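Exopolyphosphatase (Cytophaga hutchinsonii, PDB 3MDQ) probably hydrolyses inorganic polyphosphate from its chain ends, releasing orthophosphate, as an exopolyphosphatase of the Ppx/GppA family with an actin-like ATPase fold. Local coordinates at residues 235-241 against 291-297; 14-20 against 32-38. All blocks are in the same frame, centred on the assembly; numbering follows the deposited sequence.

Contact 1 (235-241 against 291-297)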
loop_
_atom_site.group_PDB
_atom_site.type_symbol
_atom_site.label_atom_id
_atom_site.label_comp_id
_atom_site.label_asym_id
_atom_site.label_seq_id
_atom_site.Cartn_x
_atom_site.Cartn_y
_atom_site.Cartn_z
ATOM N N THR A 235 -6.624 -13.503 6.279
ATOM C CA THR A 235 -6.794 -12.139 5.813
ATOM C C THR A 235 -6.406 -11.077 6.813
ATOM O O THR A 235 -6.334 -9.895 6.473
ATOM C CB THR A 235 -8.184 -11.882 5.326
ATOM O OG1 THR A 235 -9.112 -12.056 6.368
ATOM C CG2 THR A 235 -8.529 -12.843 4.151
ATOM N N SER A 236 -6.070 -11.458 8.038
ATOM C CA SER A 236 -5.574 -10.499 9.021
ATOM C C SER A 236 -4.509 -11.149 9.888
ATOM O O SER A 236 -4.505 -12.369 10.025
ATOM C CB SER A 236 -6.724 -9.973 9.877
ATOM O OG SER A 236 -7.303 -10.982 10.700
ATOM N N TYR A 237 -3.689 -10.307 10.527
ATOM C CA TYR A 237 -2.660 -10.765 11.461
ATOM C C TYR A 237 -2.505 -9.726 12.526
ATOM O O TYR A 237 -2.253 -8.547 12.201
ATOM C CB TYR A 237 -1.327 -10.970 10.708
ATOM C CG TYR A 237 -0.195 -11.378 11.594
ATOM C CD1 TYR A 237 0.005 -12.704 11.899
ATOM C CD2 TYR A 237 0.620 -10.428 12.183
ATOM C CE1 TYR A 237 1.059 -13.097 12.763
ATOM C CE2 TYR A 237 1.639 -10.800 13.062
ATOM C CZ TYR A 237 1.857 -12.149 13.318
ATOM O OH TYR A 237 2.872 -12.526 14.195
ATOM N N LEU A 238 -2.631 -10.093 13.795
ATOM C CA LEU A 238 -2.501 -9.092 14.833
ATOM C C LEU A 238 -1.085 -9.063 15.391
ATOM O O LEU A 238 -0.530 -10.075 15.856
ATOM C CB LEU A 238 -3.493 -9.308 15.948
ATOM C CG LEU A 238 -3.385 -8.321 17.134
ATOM C CD1 LEU A 238 -4.743 -8.195 17.773
ATOM C CD2 LEU A 238 -2.331 -8.710 18.190
ATOM N N LEU A 239 -0.532 -7.869 15.340
ATOM C CA LEU A 239 0.817 -7.552 15.810
ATOM C C LEU A 239 0.678 -6.811 17.128
ATOM O O LEU A 239 0.090 -5.728 17.181
ATOM C CB LEU A 239 1.538 -6.659 14.772
ATOM C CG LEU A 239 2.979 -6.270 14.934
ATOM C CD1 LEU A 239 3.891 -7.513 14.832
ATOM C CD2 LEU A 239 3.306 -5.242 13.846
ATOM N N SER A 240 1.215 -7.353 18.206
ATOM C CA SER A 240 1.145 -6.622 19.467
ATOM C C SER A 240 2.018 -5.368 19.443
ATOM O O SER A 240 2.981 -5.309 18.679
ATOM C CB SER A 240 1.538 -7.496 20.641
ATOM O OG SER A 240 2.946 -7.749 20.655
ATOM N N LEU A 241 1.741 -4.431 20.352
ATOM C CA LEU A 241 2.639 -3.246 20.455
ATOM C C LEU A 241 4.068 -3.607 20.871
ATOM O O LEU A 241 5.018 -3.063 20.292
ATOM C CB LEU A 241 2.077 -2.153 21.321
ATOM C CG LEU A 241 0.793 -1.610 20.726
ATOM C CD1 LEU A 241 0.313 -0.437 21.564
ATOM C CD2 LEU A 241 0.843 -1.202 19.248
ATOM N N ALA A 291 -3.234 -2.859 19.838
ATOM C CA ALA A 291 -2.284 -3.615 18.996
ATOM C C ALA A 291 -2.461 -3.076 17.598
ATOM O O ALA A 291 -3.263 -2.167 17.414
ATOM C CB ALA A 291 -2.594 -5.133 19.030
ATOM N N ILE A 292 -1.722 -3.608 16.626
ATOM C CA ILE A 292 -1.950 -3.286 15.212
ATOM C C ILE A 292 -2.482 -4.520 14.530
ATOM O O ILE A 292 -1.971 -5.620 14.732
ATOM C CB ILE A 292 -0.683 -2.829 14.473
ATOM C CG1 ILE A 292 0.095 -1.808 15.314
ATOM C CG2 ILE A 292 -1.060 -2.269 13.059
ATOM C CD1 ILE A 292 1.523 -1.448 14.748
ATOM N N THR A 293 -3.544 -4.359 13.739
ATOM C CA THR A 293 -4.032 -5.482 12.905
ATOM C C THR A 293 -3.573 -5.242 11.472
ATOM O O THR A 293 -3.875 -4.205 10.902
ATOM C CB THR A 293 -5.539 -5.672 12.984
ATOM O OG1 THR A 293 -5.882 -6.063 14.328
ATOM C CG2 THR A 293 -5.976 -6.783 12.065
ATOM N N VAL A 294 -2.803 -6.181 10.914
ATOM C CA VAL A 294 -2.426 -6.128 9.517
ATOM C C VAL A 294 -3.552 -6.764 8.665
ATOM O O VAL A 294 -3.950 -7.905 8.905
ATOM C CB VAL A 294 -1.103 -6.842 9.266
ATOM C CG1 VAL A 294 -0.807 -6.880 7.758
ATOM C CG2 VAL A 294 -0.011 -6.145 10.093
ATOM N N SER A 295 -4.102 -5.993 7.737
ATOM C CA SER A 295 -4.987 -6.513 6.701
ATOM C C SER A 295 -4.145 -6.975 5.517
ATOM O O SER A 295 -3.388 -6.184 4.987
ATOM C CB SER A 295 -5.990 -5.440 6.234
ATOM O OG SER A 295 -6.616 -5.805 5.003
ATOM N N THR A 296 -4.336 -8.214 5.083
ATOM C CA THR A 296 -3.618 -8.679 3.878
ATOM C C THR A 296 -4.277 -8.210 2.590
ATOM O O THR A 296 -3.702 -8.402 1.527
ATOM C CB THR A 296 -3.441 -10.186 3.842
ATOM O OG1 THR A 296 -4.716 -10.799 3.664
ATOM C CG2 THR A 296 -2.778 -10.698 5.148
ATOM N N TYR A 297 -5.455 -7.600 2.693
ATOM C CA TYR A 297 -6.154 -6.973 1.541
ATOM C C TYR A 297 -5.884 -5.492 1.514
ATOM O O TYR A 297 -5.808 -4.831 2.559
ATOM C CB TYR A 297 -7.658 -7.170 1.659
ATOM C CG TYR A 297 -8.181 -8.567 1.423
ATOM C CD1 TYR A 297 -7.331 -9.670 1.282
ATOM C CD2 TYR A 297 -9.541 -8.786 1.362
ATOM C CE1 TYR A 297 -7.840 -10.923 1.058
ATOM C CE2 TYR A 297 -10.046 -10.032 1.130
ATOM C CZ TYR A 297 -9.187 -11.098 0.993
ATOM O OH TYR A 297 -9.728 -12.354 0.775
#
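Tyr-237 and Val-294 face each other as a hydrogen-bonded antiparallel pair, Tyr-237 N giving to Val-294 O at 2.9 Å and Val-294 N to Tyr-237 O at 2.7 Å. Two residues on, Leu-239 and Ile-292 repeat the exchange with two reciprocal main-chain bonds. Between these pairs Leu-238 and Thr-293 form a non-hydrogen-bonded pair. Past the strands, Thr-296 N bonds to Thr-235 O at 3.0 Å.

Side chains alternate between the two faces. On that of Leu-238, its CD2 methyl lies over Ala-291 CB in the conformers given; farther along, Ser-236 CB rests near Thr-293 CG2. On the face of Tyr-237, Leu-239 and one conformer of Ile-292 meet loosely, while the Leu-241 and Ile-292 side chains cross at about a right angle, CD2 of the leucine against CG1 of the isoleucine. At the far end Thr-235 sets CG2 anti to its carbonyl carbon, which carries this methyl to the phenol end of Tyr-297, 3.6 Å from OH, with CB over one ring face.

The second shell fixes these groups. Tyr-237 turns its ring away from Val-294, and its hydroxyl bonds with Asn-221 of helix 212-225 and Glu-227 just beyond it. Thr-235 OG1 bonds with the carbonyl oxygen of Ala-125, and Ser-295 OG donates to Tyr-297 O at 2.8 Å, tying down the turn that follows the strand. Ser-240 N-caps helix 241-253 through Asp-243 N. Strand 236-240 is outermost, within the chain, in a mixed six-stranded sheet, as in an actin-like ATPase domain; Thr-293 and Ser-295 bond onward to strand 206-210. Main-chain bonds therefore set the register of this edge strand, with apolar contacts filling in on both faces and hydroxyl groups pinning its ends to neighbouring helices.

Contact 2 (14-20 against 32-38); sequences NTFHLLI and VNEKSAV. With SO4 (sulfate ion), chain E; SO4 (sulfate ion), chain F.
Phe-16 CG stands anti to its own carbonyl carbon (chi1 -78°), a setting that swings the ring beneath Val-38, whose CG2 methyl sits over the centre of one face, 3.6 Å from the centroid: a CH-pi contact. With only a methyl in place of this ring, as in alanine, Val-38 CG2 would probably lose the face it rests on and a gap would open beside helix 52-71. Lys-35 CG is wedged between backbone N and carbonyl carbon (chi1 66°), and the chain then extends until NZ grips sulfate F through O1 at 2.6 Å. His-17 runs beside it; water 1 lies in the imidazole plane, 2.8 Å from ND1, with Asn-33 OD1 and Glu-34 O among more acceptors than it can serve at once. On this same face Thr-15 OG1 donates to O4 of sulfate E at 2.7 Å; Asn-14, in the loop just before the strand, shares that anion through a straight ND2 bond to O1. Both sulfates probably came from the crystallisation liquor, yet their place is consistent with a phosphate-binding cleft. Paired main-chain bonds join Phe-16 with Ser-36, Leu-18 with Glu-34 and Ile-20 with Val-32; on the opposite face, that of Phe-16 and Leu-18, Ile-20 CD1 touches Val-32 CG2 at 3.9 Å. The hairpin lays Phe-16 and Leu-18 against helix 52-71, turns His-17 and Leu-19 to helix 299-309, and joins strand 5-11 through their main-chain bonds.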
loop_
_atom_site.group_PDB
_atom_site.type_symbol
_atom_site.label_atom_id
_atom_site.label_comp_id
_atom_site.label_asym_id
_atom_site.label_seq_id
_atom_site.Cartn_x
_atom_site.Cartn_y
_atom_site.Cartn_z
ATOM N N ASN A 14 6.032 1.678 -6.121
ATOM C CA ASN A 14 7.144 0.765 -6.069
ATOM C C ASN A 14 6.837 -0.553 -6.768
ATOM O O ASN A 14 7.654 -1.070 -7.535
ATOM C CB ASN A 14 7.544 0.494 -4.620
ATOM C CG ASN A 14 8.187 1.671 -3.965
ATOM O OD1 ASN A 14 8.454 2.709 -4.565
ATOM N ND2 ASN A 14 8.402 1.532 -2.669
ATOM N N THR A 15 5.691 -1.130 -6.432
ATOM C CA THR A 15 5.353 -2.484 -6.805
ATOM C C THR A 15 4.042 -2.511 -7.555
ATOM O O THR A 15 3.074 -1.836 -7.181
ATOM C CB THR A 15 5.221 -3.331 -5.535
ATOM O OG1 THR A 15 6.476 -3.254 -4.815
ATOM C CG2 THR A 15 4.843 -4.811 -5.862
ATOM N N PHE A 16 4.008 -3.255 -8.680
ATOM C CA PHE A 16 2.761 -3.475 -9.407
ATOM C C PHE A 16 2.214 -4.821 -8.959
ATOM O O PHE A 16 2.977 -5.746 -8.769
ATOM C CB PHE A 16 2.973 -3.549 -10.943
ATOM C CG PHE A 16 3.160 -2.225 -11.644
ATOM C CD1 PHE A 16 3.491 -1.076 -10.979
ATOM C CD2 PHE A 16 3.065 -2.132 -13.029
ATOM C CE1 PHE A 16 3.647 0.128 -11.644
ATOM C CE2 PHE A 16 3.262 -0.934 -13.683
ATOM C CZ PHE A 16 3.573 0.202 -12.980
ATOM N N HIS A 17 0.887 -4.909 -8.848
ATOM C CA HIS A 17 0.214 -6.146 -8.426
ATOM C C HIS A 17 -0.790 -6.578 -9.443
ATOM O O HIS A 17 -1.490 -5.737 -10.047
ATOM C CB HIS A 17 -0.527 -5.921 -7.102
ATOM C CG HIS A 17 0.376 -5.556 -5.974
ATOM N ND1 HIS A 17 0.959 -6.503 -5.158
ATOM C CD2 HIS A 17 0.837 -4.354 -5.554
ATOM C CE1 HIS A 17 1.731 -5.886 -4.268
ATOM N NE2 HIS A 17 1.672 -4.587 -4.484
ATOM N N LEU A 18 -0.931 -7.895 -9.599
ATOM C CA LEU A 18 -1.915 -8.510 -10.451
ATOM C C LEU A 18 -2.702 -9.526 -9.619
ATOM O O LEU A 18 -2.133 -10.435 -9.066
ATOM C CB LEU A 18 -1.279 -9.251 -11.635
ATOM C CG LEU A 18 -2.218 -10.088 -12.507
ATOM C CD1 LEU A 18 -3.330 -9.266 -13.238
ATOM C CD2 LEU A 18 -1.364 -10.856 -13.551
ATOM N N LEU A 19 -4.011 -9.330 -9.563
ATOM C CA LEU A 19 -4.924 -10.251 -8.911
ATOM C C LEU A 19 -5.953 -10.765 -9.913
ATOM O O LEU A 19 -6.654 -9.970 -10.542
ATOM C CB LEU A 19 -5.661 -9.544 -7.787
ATOM C CG LEU A 19 -6.681 -10.369 -6.991
ATOM C CD1 LEU A 19 -5.990 -11.409 -6.161
ATOM C CD2 LEU A 19 -7.501 -9.417 -6.047
ATOM N N ILE A 20 -6.062 -12.083 -10.068
ATOM C CA ILE A 20 -7.057 -12.681 -10.919
ATOM C C ILE A 20 -7.908 -13.588 -10.057
ATOM O O ILE A 20 -7.363 -14.419 -9.323
ATOM C CB ILE A 20 -6.466 -13.481 -12.095
ATOM C CG1 ILE A 20 -5.623 -12.579 -12.975
ATOM C CG2 ILE A 20 -7.630 -14.135 -12.934
ATOM C CD1 ILE A 20 -4.800 -13.293 -14.095
ATOM N N VAL A 32 -4.626 -16.023 -9.336
ATOM C CA VAL A 32 -3.284 -15.436 -9.430
ATOM C C VAL A 32 -3.211 -14.251 -8.468
ATOM O O VAL A 32 -4.144 -13.448 -8.406
ATOM C CB VAL A 32 -3.013 -14.888 -10.864
ATOM C CG1 VAL A 32 -1.652 -14.155 -10.939
ATOM C CG2 VAL A 32 -3.091 -16.011 -11.911
ATOM N N ASN A 33 -2.115 -14.169 -7.711
ATOM C CA ASN A 33 -1.788 -13.020 -6.918
ATOM C C ASN A 33 -0.277 -12.841 -7.094
ATOM O O ASN A 33 0.493 -13.556 -6.474
ATOM C CB ASN A 33 -2.188 -13.242 -5.471
ATOM C CG ASN A 33 -1.983 -12.006 -4.618
ATOM O OD1 ASN A 33 -1.267 -11.093 -4.998
ATOM N ND2 ASN A 33 -2.639 -11.964 -3.467
ATOM N N GLU A 34 0.107 -11.892 -7.956
ATOM C CA GLU A 34 1.471 -11.734 -8.471
ATOM C C GLU A 34 1.924 -10.308 -8.177
ATOM O O GLU A 34 1.101 -9.407 -8.195
ATOM C CB GLU A 34 1.437 -11.935 -9.996
ATOM C CG GLU A 34 2.766 -11.884 -10.704
ATOM C CD GLU A 34 3.148 -13.217 -11.279
ATOM O OE1 GLU A 34 2.315 -14.146 -11.201
ATOM O OE2 GLU A 34 4.267 -13.337 -11.816
ATOM N N LYS A 35 3.214 -10.099 -7.903
ATOM C CA LYS A 35 3.755 -8.763 -7.796
ATOM C C LYS A 35 5.018 -8.634 -8.636
ATOM O O LYS A 35 5.696 -9.623 -8.955
ATOM C CB LYS A 35 4.085 -8.399 -6.355
ATOM C CG LYS A 35 5.208 -9.215 -5.753
ATOM C CD LYS A 35 5.455 -8.824 -4.266
ATOM C CE LYS A 35 6.159 -9.968 -3.520
ATOM N NZ LYS A 35 5.968 -9.899 -2.051
ATOM N N SER A 36 5.347 -7.392 -8.957
ATOM C CA SER A 36 6.545 -7.107 -9.719
ATOM C C SER A 36 7.051 -5.752 -9.297
ATOM O O SER A 36 6.278 -4.776 -9.255
ATOM C CB SER A 36 6.158 -7.126 -11.202
ATOM O OG SER A 36 7.220 -6.695 -12.051
ATOM N N ALA A 37 8.338 -5.676 -8.954
ATOM C CA ALA A 37 8.945 -4.418 -8.552
ATOM C C ALA A 37 9.227 -3.588 -9.818
ATOM O O ALA A 37 9.830 -4.089 -10.794
ATOM C CB ALA A 37 10.244 -4.681 -7.745
ATOM N N VAL A 38 8.665 -2.392 -9.859
ATOM C CA VAL A 38 8.755 -1.516 -11.002
ATOM C C VAL A 38 9.493 -0.231 -10.678
ATOM O O VAL A 38 10.227 0.285 -11.516
ATOM C CB VAL A 38 7.334 -1.172 -11.543
ATOM C CG1 VAL A 38 7.382 -0.044 -12.592
ATOM C CG2 VAL A 38 6.699 -2.454 -12.164
HETATM S S SO4 E . 6.272 -1.475 -1.507
HETATM O O1 SO4 E . 7.713 -1.108 -1.694
HETATM O O2 SO4 E . 5.315 -0.442 -1.807
HETATM O O3 SO4 E . 6.077 -1.755 -0.048
HETATM O O4 SO4 E . 5.896 -2.675 -2.273
HETATM S S SO4 F . 3.565 -7.669 -0.714
HETATM O O1 SO4 F . 4.993 -7.680 -1.048
HETATM O O2 SO4 F . 2.978 -6.436 -1.226
HETATM O O3 SO4 F . 3.436 -7.733 0.738
HETATM O O4 SO4 F . 2.898 -8.821 -1.332
HETATM O O HOH W 1 -0.216 -8.970 -5.806
HETATM O O HOH W 2 1.224 -9.189 -3.545
#

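Overall arrangement
Contacts 1 and 2 each pair an outermost strand with its antiparallel neighbour, but in different mixed sheets, consistent with the two-domain actin-like fold. Their centres lie about 21 Å apart and their nearest atoms about 6 Å apart without touching. Contact 2 is a local hairpin, whereas the strands of contact 1 are separated by a largely helical excursion. Both are partly buried, with one largely apolar face packed on helices: 212-225 and 241-253 for contact 1, 52-71 for contact 2. The other faces also meet helices, 111-125 and 299-309, but differ: contact 1 bears Leu-238 and hydroxyl residues (Ser-236, Thr-293, Ser-295), while contact 2 carries a lysine, a histidine, waters and two sulfates.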